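Local coordinates for alpha-L-rhamnosidase (Klebsiella oxytoca, PDB 4XHC), which probably hydrolyses terminal alpha-L-rhamnose residues from rhamnosides, as a two-domain glycoside hydrolase of family GH78 that binds rhamnose in its pocket, at residues 104-109 with 168-173; 307-312 with 380-385. One frame throughout, in Å; residues are numbered along the deposited sequence.

Contact 1. Residues 104-109 with 168-173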
ATOM      1  N   VAL A 104       5.544 -16.160  11.759  1.00 52.87           N
ATOM      2  CA  VAL A 104       6.157 -14.851  11.695  1.00 50.87           C
ATOM      3  C   VAL A 104       7.008 -14.852  10.456  1.00 51.02           C
ATOM      4  O   VAL A 104       7.915 -15.671  10.349  1.00 54.01           O
ATOM      5  CB  VAL A 104       7.092 -14.622  12.885  1.00 51.67           C
ATOM      6  CG1 VAL A 104       7.695 -13.227  12.821  1.00 51.38           C
ATOM      7  CG2 VAL A 104       6.346 -14.854  14.186  1.00 52.75           C
ATOM      8  N   GLY A 105       6.748 -13.951   9.522  1.00 49.30           N
ATOM      9  CA  GLY A 105       7.539 -13.955   8.307  1.00 50.04           C
ATOM     10  C   GLY A 105       7.016 -13.143   7.144  1.00 49.89           C
ATOM     11  O   GLY A 105       6.260 -12.194   7.314  1.00 49.57           O
ATOM     12  N   TYR A 106       7.426 -13.545   5.947  1.00 50.40           N
ATOM     13  CA  TYR A 106       7.212 -12.753   4.755  1.00 49.28           C
ATOM     14  C   TYR A 106       6.308 -13.496   3.788  1.00 49.41           C
ATOM     15  O   TYR A 106       6.500 -14.688   3.556  1.00 49.66           O
ATOM     16  CB  TYR A 106       8.573 -12.436   4.140  1.00 50.01           C
ATOM     17  CG  TYR A 106       9.456 -11.675   5.108  1.00 50.27           C
ATOM     18  CD1 TYR A 106      10.320 -12.346   5.983  1.00 49.97           C
ATOM     19  CD2 TYR A 106       9.395 -10.280   5.187  1.00 50.21           C
ATOM     20  CE1 TYR A 106      11.111 -11.650   6.890  1.00 49.61           C
ATOM     21  CE2 TYR A 106      10.191  -9.576   6.084  1.00 49.96           C
ATOM     22  CZ  TYR A 106      11.044 -10.264   6.931  1.00 49.70           C
ATOM     23  OH  TYR A 106      11.816  -9.557   7.815  1.00 48.65           O
ATOM     24  N   LEU A 107       5.317 -12.791   3.245  1.00 49.78           N
ATOM     25  CA  LEU A 107       4.350 -13.376   2.302  1.00 52.14           C
ATOM     26  C   LEU A 107       4.848 -13.380   0.838  1.00 54.50           C
ATOM     27  O   LEU A 107       5.393 -12.385   0.354  1.00 55.04           O
ATOM     28  CB  LEU A 107       3.026 -12.621   2.388  1.00 50.71           C
ATOM     29  CG  LEU A 107       1.823 -13.261   1.689  1.00 52.45           C
ATOM     30  CD1 LEU A 107       1.359 -14.519   2.404  1.00 53.26           C
ATOM     31  CD2 LEU A 107       0.671 -12.271   1.598  1.00 53.43           C
ATOM     32  N   HIS A 108       4.657 -14.510   0.155  1.00 56.34           N
ATOM     33  CA  HIS A 108       5.002 -14.674  -1.262  1.00 57.61           C
ATOM     34  C   HIS A 108       3.779 -15.238  -1.959  1.00 56.64           C
ATOM     35  O   HIS A 108       3.175 -16.170  -1.445  1.00 58.87           O
ATOM     36  CB  HIS A 108       6.194 -15.641  -1.403  1.00 61.01           C
ATOM     37  CG  HIS A 108       6.535 -16.017  -2.819  1.00 63.37           C
ATOM     38  ND1 HIS A 108       6.615 -17.326  -3.242  1.00 66.17           N
ATOM     39  CD2 HIS A 108       6.853 -15.261  -3.897  1.00 64.34           C
ATOM     40  CE1 HIS A 108       6.950 -17.363  -4.519  1.00 66.29           C
ATOM     41  NE2 HIS A 108       7.103 -16.121  -4.940  1.00 65.84           N
ATOM     42  N   PHE A 109       3.390 -14.673  -3.101  1.00 56.39           N
ATOM     43  CA  PHE A 109       2.344 -15.287  -3.939  1.00 55.42           C
ATOM     44  C   PHE A 109       2.498 -14.971  -5.425  1.00 54.61           C
ATOM     45  O   PHE A 109       3.143 -14.000  -5.799  1.00 54.24           O
ATOM     46  CB  PHE A 109       0.938 -14.907  -3.452  1.00 55.79           C
ATOM     47  CG  PHE A 109       0.614 -13.448  -3.591  1.00 56.22           C
ATOM     48  CD1 PHE A 109       0.225 -12.923  -4.815  1.00 57.69           C
ATOM     49  CD2 PHE A 109       0.686 -12.604  -2.495  1.00 56.44           C
ATOM     50  CE1 PHE A 109      -0.068 -11.578  -4.949  1.00 58.89           C
ATOM     51  CE2 PHE A 109       0.396 -11.261  -2.619  1.00 57.54           C
ATOM     52  CZ  PHE A 109       0.019 -10.743  -3.847  1.00 59.04           C
ATOM     53  N   PRO A 168       7.591  -6.814   1.470  1.00 54.52           N
ATOM     54  CA  PRO A 168       8.799  -6.506   2.256  1.00 54.48           C
ATOM     55  C   PRO A 168       8.605  -6.483   3.788  1.00 53.06           C
ATOM     56  O   PRO A 168       9.567  -6.736   4.515  1.00 54.40           O
ATOM     57  CB  PRO A 168       9.212  -5.125   1.736  1.00 54.12           C
ATOM     58  CG  PRO A 168       7.937  -4.501   1.259  1.00 53.94           C
ATOM     59  CD  PRO A 168       6.968  -5.596   0.912  1.00 53.30           C
ATOM     60  N   ARG A 169       7.398  -6.190   4.275  1.00 49.81           N
ATOM     61  CA  ARG A 169       7.158  -6.127   5.720  1.00 47.79           C
ATOM     62  C   ARG A 169       6.974  -7.515   6.344  1.00 47.42           C
ATOM     63  O   ARG A 169       6.419  -8.421   5.729  1.00 46.80           O
ATOM     64  CB  ARG A 169       5.942  -5.258   6.037  1.00 46.65           C
ATOM     65  CG  ARG A 169       6.133  -3.786   5.707  1.00 47.24           C
ATOM     66  CD  ARG A 169       4.971  -2.958   6.239  1.00 46.70           C
ATOM     67  NE  ARG A 169       5.010  -2.837   7.700  1.00 48.21           N
ATOM     68  CZ  ARG A 169       3.951  -2.897   8.515  1.00 47.28           C
ATOM     69  NH1 ARG A 169       2.717  -3.099   8.045  1.00 46.41           N
ATOM     70  NH2 ARG A 169       4.133  -2.762   9.822  1.00 46.01           N
ATOM     71  N   ARG A 170       7.445  -7.663   7.578  1.00 47.41           N
ATOM     72  CA  ARG A 170       7.299  -8.905   8.327  1.00 46.82           C
ATOM     73  C   ARG A 170       5.959  -8.924   9.048  1.00 44.49           C
ATOM     74  O   ARG A 170       5.657  -8.036   9.813  1.00 45.12           O
ATOM     75  CB  ARG A 170       8.430  -9.037   9.346  1.00 47.95           C
ATOM     76  CG  ARG A 170       8.589 -10.442   9.904  1.00 48.97           C
ATOM     77  CD  ARG A 170       9.476 -10.446  11.131  1.00 48.39           C
ATOM     78  NE  ARG A 170       8.784  -9.905  12.285  1.00 47.70           N
ATOM     79  CZ  ARG A 170       9.347  -9.699  13.469  1.00 48.84           C
ATOM     80  NH1 ARG A 170      10.637  -9.977  13.663  1.00 50.63           N
ATOM     81  NH2 ARG A 170       8.615  -9.215  14.466  1.00 48.25           N
ATOM     82  N   TYR A 171       5.160  -9.944   8.801  1.00 44.20           N
ATOM     83  CA  TYR A 171       3.843 -10.054   9.411  1.00 44.15           C
ATOM     84  C   TYR A 171       3.820 -11.229  10.383  1.00 45.05           C
ATOM     85  O   TYR A 171       4.614 -12.159  10.260  1.00 46.15           O
ATOM     86  CB  TYR A 171       2.761 -10.222   8.331  1.00 43.70           C
ATOM     87  CG  TYR A 171       2.678  -9.059   7.361  1.00 43.04           C
ATOM     88  CD1 TYR A 171       2.101  -7.852   7.737  1.00 42.01           C
ATOM     89  CD2 TYR A 171       3.187  -9.165   6.064  1.00 43.46           C
ATOM     90  CE1 TYR A 171       2.038  -6.782   6.855  1.00 42.24           C
ATOM     91  CE2 TYR A 171       3.123  -8.104   5.171  1.00 42.44           C
ATOM     92  CZ  TYR A 171       2.548  -6.913   5.568  1.00 42.27           C
ATOM     93  OH  TYR A 171       2.486  -5.852   4.692  1.00 41.96           O
ATOM     94  N   CYS A 172       2.912 -11.167  11.352  1.00 45.84           N
ATOM     95  CA  CYS A 172       2.733 -12.220  12.335  1.00 46.67           C
ATOM     96  C   CYS A 172       1.287 -12.621  12.283  1.00 45.83           C
ATOM     97  O   CYS A 172       0.421 -11.822  12.599  1.00 45.74           O
ATOM     98  CB  CYS A 172       3.069 -11.697  13.724  1.00 49.09           C
ATOM     99  SG  CYS A 172       2.740 -12.871  15.055  1.00 53.19           S
ATOM    100  N   PHE A 173       1.003 -13.842  11.864  1.00 46.85           N
ATOM    101  CA  PHE A 173      -0.379 -14.204  11.591  1.00 47.43           C
ATOM    102  C   PHE A 173      -0.636 -15.696  11.506  1.00 46.94           C
ATOM    103  O   PHE A 173       0.273 -16.494  11.320  1.00 47.41           O
ATOM    104  CB  PHE A 173      -0.827 -13.562  10.269  1.00 48.11           C
ATOM    105  CG  PHE A 173      -0.067 -14.054   9.066  1.00 49.20           C
ATOM    106  CD1 PHE A 173       1.189 -13.545   8.768  1.00 50.18           C
ATOM    107  CD2 PHE A 173      -0.601 -15.027   8.239  1.00 50.16           C
ATOM    108  CE1 PHE A 173       1.902 -13.997   7.667  1.00 49.90           C
ATOM    109  CE2 PHE A 173       0.103 -15.479   7.138  1.00 51.03           C
ATOM    110  CZ  PHE A 173       1.355 -14.963   6.851  1.00 50.49           C
TER
HETATM  111  O   HOH W   1       5.581 -10.178   3.719  1.00 52.86           O
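Pro168 meets Tyr106 through its carbonyl: Pro168 O lies 3.3 Å from Tyr106 CE2, at the ring edge and near its plane. The carbonyl of Arg169 takes a bond from a water, which accepts the N-H of Leu107, so Arg169 O and Leu107 N are bridged without touching; the guanidinium of Arg169 pairs with Asp159 of the second subunit. Arg170 lies across one face of the Tyr106 phenol, CG 4.2 Å from the ring centroid in a CH-pi contact. With CG anti to the backbone N (chi1 -164°) and a bend at chi3, its chain runs on to Val104, whose CG1 sits over a guanidinium face, 3.5 Å from Arg170 NE. Arg170 NH2 salt-bridges Glu236 and bonds to Pro239 O, reaching the six-hairpin domain. At Tyr171 the segments form a short antiparallel ladder in the N-terminal beta domain: Gly105 N to Tyr171 O and Tyr171 N to Gly105 O, both 2.9 Å, make a hydrogen-bonded pair where the chain turns a corner between strands 102-104 and 106-115. Cys172 makes the neighbouring non-hydrogen-bonded pair with Val104, SG 4.2 Å from Val104 CG2. Phe173, edge-to-face with Phe99 and Phe128, brings CZ to 4.5 Å from Leu107 CD1.

Contact 2. Residues 307-312 with 380-385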
ATOM      1  N   PHE A 307      15.336  -5.735  37.551  1.00 46.13           N
ATOM      2  CA  PHE A 307      15.382  -7.068  36.963  1.00 46.40           C
ATOM      3  C   PHE A 307      16.668  -7.318  36.189  1.00 46.59           C
ATOM      4  O   PHE A 307      17.019  -8.471  35.951  1.00 47.29           O
ATOM      5  CB  PHE A 307      14.176  -7.341  36.052  1.00 46.65           C
ATOM      6  CG  PHE A 307      12.862  -7.516  36.780  1.00 45.99           C
ATOM      7  CD1 PHE A 307      12.795  -8.104  38.031  1.00 46.75           C
ATOM      8  CD2 PHE A 307      11.678  -7.129  36.171  1.00 46.79           C
ATOM      9  CE1 PHE A 307      11.578  -8.260  38.675  1.00 47.85           C
ATOM     10  CE2 PHE A 307      10.456  -7.293  36.804  1.00 46.48           C
ATOM     11  CZ  PHE A 307      10.406  -7.856  38.061  1.00 46.67           C
ATOM     12  N   PHE A 308      17.377  -6.260  35.819  1.00 46.20           N
ATOM     13  CA  PHE A 308      18.708  -6.428  35.258  1.00 49.33           C
ATOM     14  C   PHE A 308      19.565  -7.306  36.174  1.00 52.34           C
ATOM     15  O   PHE A 308      20.321  -8.165  35.705  1.00 55.09           O
ATOM     16  CB  PHE A 308      19.390  -5.077  35.050  1.00 50.18           C
ATOM     17  CG  PHE A 308      20.682  -5.164  34.288  1.00 51.45           C
ATOM     18  CD1 PHE A 308      20.688  -5.103  32.902  1.00 51.77           C
ATOM     19  CD2 PHE A 308      21.891  -5.324  34.954  1.00 52.27           C
ATOM     20  CE1 PHE A 308      21.879  -5.190  32.197  1.00 53.03           C
ATOM     21  CE2 PHE A 308      23.082  -5.414  34.255  1.00 53.20           C
ATOM     22  CZ  PHE A 308      23.076  -5.344  32.876  1.00 53.51           C
ATOM     23  N   VAL A 309      19.429  -7.109  37.481  1.00 52.64           N
ATOM     24  CA  VAL A 309      20.198  -7.884  38.441  1.00 55.56           C
ATOM     25  C   VAL A 309      19.835  -9.357  38.356  1.00 56.58           C
ATOM     26  O   VAL A 309      20.732 -10.213  38.335  1.00 58.01           O
ATOM     27  CB  VAL A 309      19.967  -7.417  39.891  1.00 56.10           C
ATOM     28  CG1 VAL A 309      20.770  -8.272  40.864  1.00 57.02           C
ATOM     29  CG2 VAL A 309      20.325  -5.948  40.044  1.00 57.42           C
ATOM     30  N   ASP A 310      18.537  -9.663  38.324  1.00 54.45           N
ATOM     31  CA  ASP A 310      18.118 -11.064  38.351  1.00 55.92           C
ATOM     32  C   ASP A 310      18.460 -11.768  37.031  1.00 57.19           C
ATOM     33  O   ASP A 310      18.842 -12.941  37.038  1.00 59.47           O
ATOM     34  CB  ASP A 310      16.631 -11.217  38.707  1.00 54.43           C
ATOM     35  CG  ASP A 310      16.247 -12.672  39.069  1.00 55.29           C
ATOM     36  OD1 ASP A 310      16.967 -13.358  39.838  1.00 55.89           O
ATOM     37  OD2 ASP A 310      15.205 -13.135  38.571  1.00 52.54           O
ATOM     38  N   VAL A 311      18.362 -11.055  35.911  1.00 55.38           N
ATOM     39  CA  VAL A 311      18.757 -11.634  34.626  1.00 55.72           C
ATOM     40  C   VAL A 311      20.249 -11.970  34.618  1.00 56.44           C
ATOM     41  O   VAL A 311      20.637 -13.034  34.138  1.00 57.97           O
ATOM     42  CB  VAL A 311      18.431 -10.714  33.427  1.00 54.68           C
ATOM     43  CG1 VAL A 311      18.928 -11.343  32.131  1.00 55.50           C
ATOM     44  CG2 VAL A 311      16.932 -10.462  33.343  1.00 53.04           C
ATOM     45  N   LEU A 312      21.074 -11.060  35.133  1.00 55.55           N
ATOM     46  CA  LEU A 312      22.517 -11.292  35.200  1.00 57.00           C
ATOM     47  C   LEU A 312      22.839 -12.474  36.105  1.00 57.62           C
ATOM     48  O   LEU A 312      23.677 -13.309  35.765  1.00 60.57           O
ATOM     49  CB  LEU A 312      23.253 -10.045  35.689  1.00 57.13           C
ATOM     50  CG  LEU A 312      24.786 -10.067  35.627  1.00 59.36           C
ATOM     51  CD1 LEU A 312      25.295 -10.321  34.220  1.00 61.13           C
ATOM     52  CD2 LEU A 312      25.362  -8.758  36.146  1.00 60.06           C
ATOM     53  N   GLN A 380      18.455  -9.345  47.202  1.00 54.60           N
ATOM     54  CA  GLN A 380      18.967 -10.678  47.547  1.00 56.09           C
ATOM     55  C   GLN A 380      19.916 -11.230  46.478  1.00 55.04           C
ATOM     56  O   GLN A 380      20.948 -11.800  46.802  1.00 55.78           O
ATOM     57  CB  GLN A 380      17.793 -11.643  47.771  1.00 56.09           C
ATOM     58  CG  GLN A 380      18.156 -13.077  48.155  1.00 57.24           C
ATOM     59  CD  GLN A 380      18.873 -13.177  49.482  1.00 57.63           C
ATOM     60  OE1 GLN A 380      18.254 -13.426  50.513  1.00 58.75           O
ATOM     61  NE2 GLN A 380      20.176 -12.968  49.467  1.00 58.28           N
ATOM     62  N   ARG A 381      19.558 -11.057  45.210  1.00 54.23           N
ATOM     63  CA  ARG A 381      20.411 -11.517  44.118  1.00 55.42           C
ATOM     64  C   ARG A 381      21.640 -10.634  43.970  1.00 55.36           C
ATOM     65  O   ARG A 381      22.708 -11.126  43.615  1.00 57.66           O
ATOM     66  CB  ARG A 381      19.651 -11.583  42.787  1.00 55.62           C
ATOM     67  CG  ARG A 381      18.890 -12.881  42.567  1.00 56.42           C
ATOM     68  CD  ARG A 381      17.544 -12.843  43.256  1.00 56.99           C
ATOM     69  NE  ARG A 381      16.943 -14.167  43.375  1.00 59.56           N
ATOM     70  CZ  ARG A 381      15.966 -14.472  44.229  1.00 59.62           C
ATOM     71  NH1 ARG A 381      15.454 -13.559  45.045  1.00 59.49           N
ATOM     72  NH2 ARG A 381      15.495 -15.705  44.273  1.00 59.85           N
ATOM     73  N   ALA A 382      21.493  -9.336  44.229  1.00 53.40           N
ATOM     74  CA  ALA A 382      22.649  -8.436  44.259  1.00 54.37           C
ATOM     75  C   ALA A 382      23.683  -8.850  45.329  1.00 56.83           C
ATOM     76  O   ALA A 382      24.880  -8.657  45.151  1.00 57.03           O
ATOM     77  CB  ALA A 382      22.197  -7.000  44.483  1.00 53.64           C
ATOM     78  N   ILE A 383      23.214  -9.422  46.433  1.00 58.03           N
ATOM     79  CA  ILE A 383      24.104  -9.924  47.475  1.00 61.23           C
ATOM     80  C   ILE A 383      24.871 -11.133  46.961  1.00 62.93           C
ATOM     81  O   ILE A 383      26.084 -11.235  47.158  1.00 65.08           O
ATOM     82  CB  ILE A 383      23.331 -10.307  48.750  1.00 62.24           C
ATOM     83  CG1 ILE A 383      22.795  -9.051  49.424  1.00 63.06           C
ATOM     84  CG2 ILE A 383      24.215 -11.062  49.735  1.00 65.13           C
ATOM     85  CD1 ILE A 383      21.694  -9.328  50.426  1.00 63.50           C
ATOM     86  N   TRP A 384      24.172 -12.051  46.304  1.00 61.51           N
ATOM     87  CA  TRP A 384      24.828 -13.251  45.807  1.00 62.79           C
ATOM     88  C   TRP A 384      25.908 -12.896  44.777  1.00 64.50           C
ATOM     89  O   TRP A 384      26.995 -13.502  44.767  1.00 65.66           O
ATOM     90  CB  TRP A 384      23.802 -14.244  45.249  1.00 60.96           C
ATOM     91  CG  TRP A 384      22.926 -14.862  46.319  1.00 59.90           C
ATOM     92  CD1 TRP A 384      23.268 -15.104  47.622  1.00 61.50           C
ATOM     93  CD2 TRP A 384      21.584 -15.341  46.165  1.00 57.87           C
ATOM     94  NE1 TRP A 384      22.223 -15.695  48.288  1.00 60.82           N
ATOM     95  CE2 TRP A 384      21.175 -15.852  47.419  1.00 59.12           C
ATOM     96  CE3 TRP A 384      20.686 -15.393  45.089  1.00 56.17           C
ATOM     97  CZ2 TRP A 384      19.903 -16.402  47.629  1.00 57.96           C
ATOM     98  CZ3 TRP A 384      19.419 -15.941  45.302  1.00 55.62           C
ATOM     99  CH2 TRP A 384      19.044 -16.439  46.564  1.00 55.93           C
ATOM    100  N   LEU A 385      25.620 -11.899  43.944  1.00 63.30           N
ATOM    101  CA  LEU A 385      26.600 -11.409  42.975  1.00 65.49           C
ATOM    102  C   LEU A 385      27.743 -10.682  43.679  1.00 67.56           C
ATOM    103  O   LEU A 385      28.915 -10.881  43.346  1.00 68.66           O
ATOM    104  CB  LEU A 385      25.942 -10.478  41.953  1.00 64.22           C
ATOM    105  CG  LEU A 385      25.030 -11.133  40.912  1.00 63.75           C
ATOM    106  CD1 LEU A 385      24.252 -10.073  40.148  1.00 61.97           C
ATOM    107  CD2 LEU A 385      25.825 -11.997  39.944  1.00 65.67           C
TER
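Val309 projects one methyl, CG1, onto the backbone and side chains of helix 368-389. Having CG1 anti to the backbone N (chi1 179°) sends that branch across the gap to within 3.6 Å of Ala382 N. The same CG1 reaches Ala382 CB at 4.1 Å and Leu385 CD1 at 4.0 Å. The small side chain of Ala382 is consistent with so close an approach to the backbone. One turn on, Leu312 adds a looser methyl-to-methyl contact, its CD2 4.4 Å from Leu385 CD1.

Asp310 and Arg381 lie side by side and point the same way. Asp310 OD1 rests 3.4 Å from Arg381 CG, against the aliphatic part of the chain, and its salt bridge to Arg381 NE is long at 3.6 Å. This oxygen lies well out of the guanidinium plane, so no N-H points at it and the attraction is one of charge; the two planes stand 84° apart. Stronger partners lie elsewhere: Asp310 OD2 pairs with Arg251, while Arg381 NH1 bonds to Tyr377 O and its guanidinium makes a cation-pi contact with the Tyr377 ring.

Both helices belong to the six-hairpin domain, consistent with the (alpha/alpha)6 barrel of GH78 enzymes; the axes of segments 307-312 and 380-385 approach to 9.1 Å, their N-to-C directions 48° apart. Helix 264-276 packs on Phe308, Val311 and Leu312, helix 322-340 touches Phe308, Ala382 and Leu385, and helix 391-412 covers Ala382 and Ile383.

Contacts 1 and 2 lie in different domains, on opposite sides of the chain's centre, with their own centres 38 Å apart; they share no strand or helix. Both are largely buried, yet their chemistry follows their setting. The pairing of 104-109 with 168-173 rests on backbone hydrogen bonds between strand ends, with a bridging water and an aromatic ring added. Packing of 307-312 on 380-385 joins two helices of the helical catalytic domain mainly through aliphatic side chains, with one long charge pair beside them. Contact 1 also reaches towards the other domain and the second subunit, whereas contact 2 stays inside its own domain and no other chain touches it.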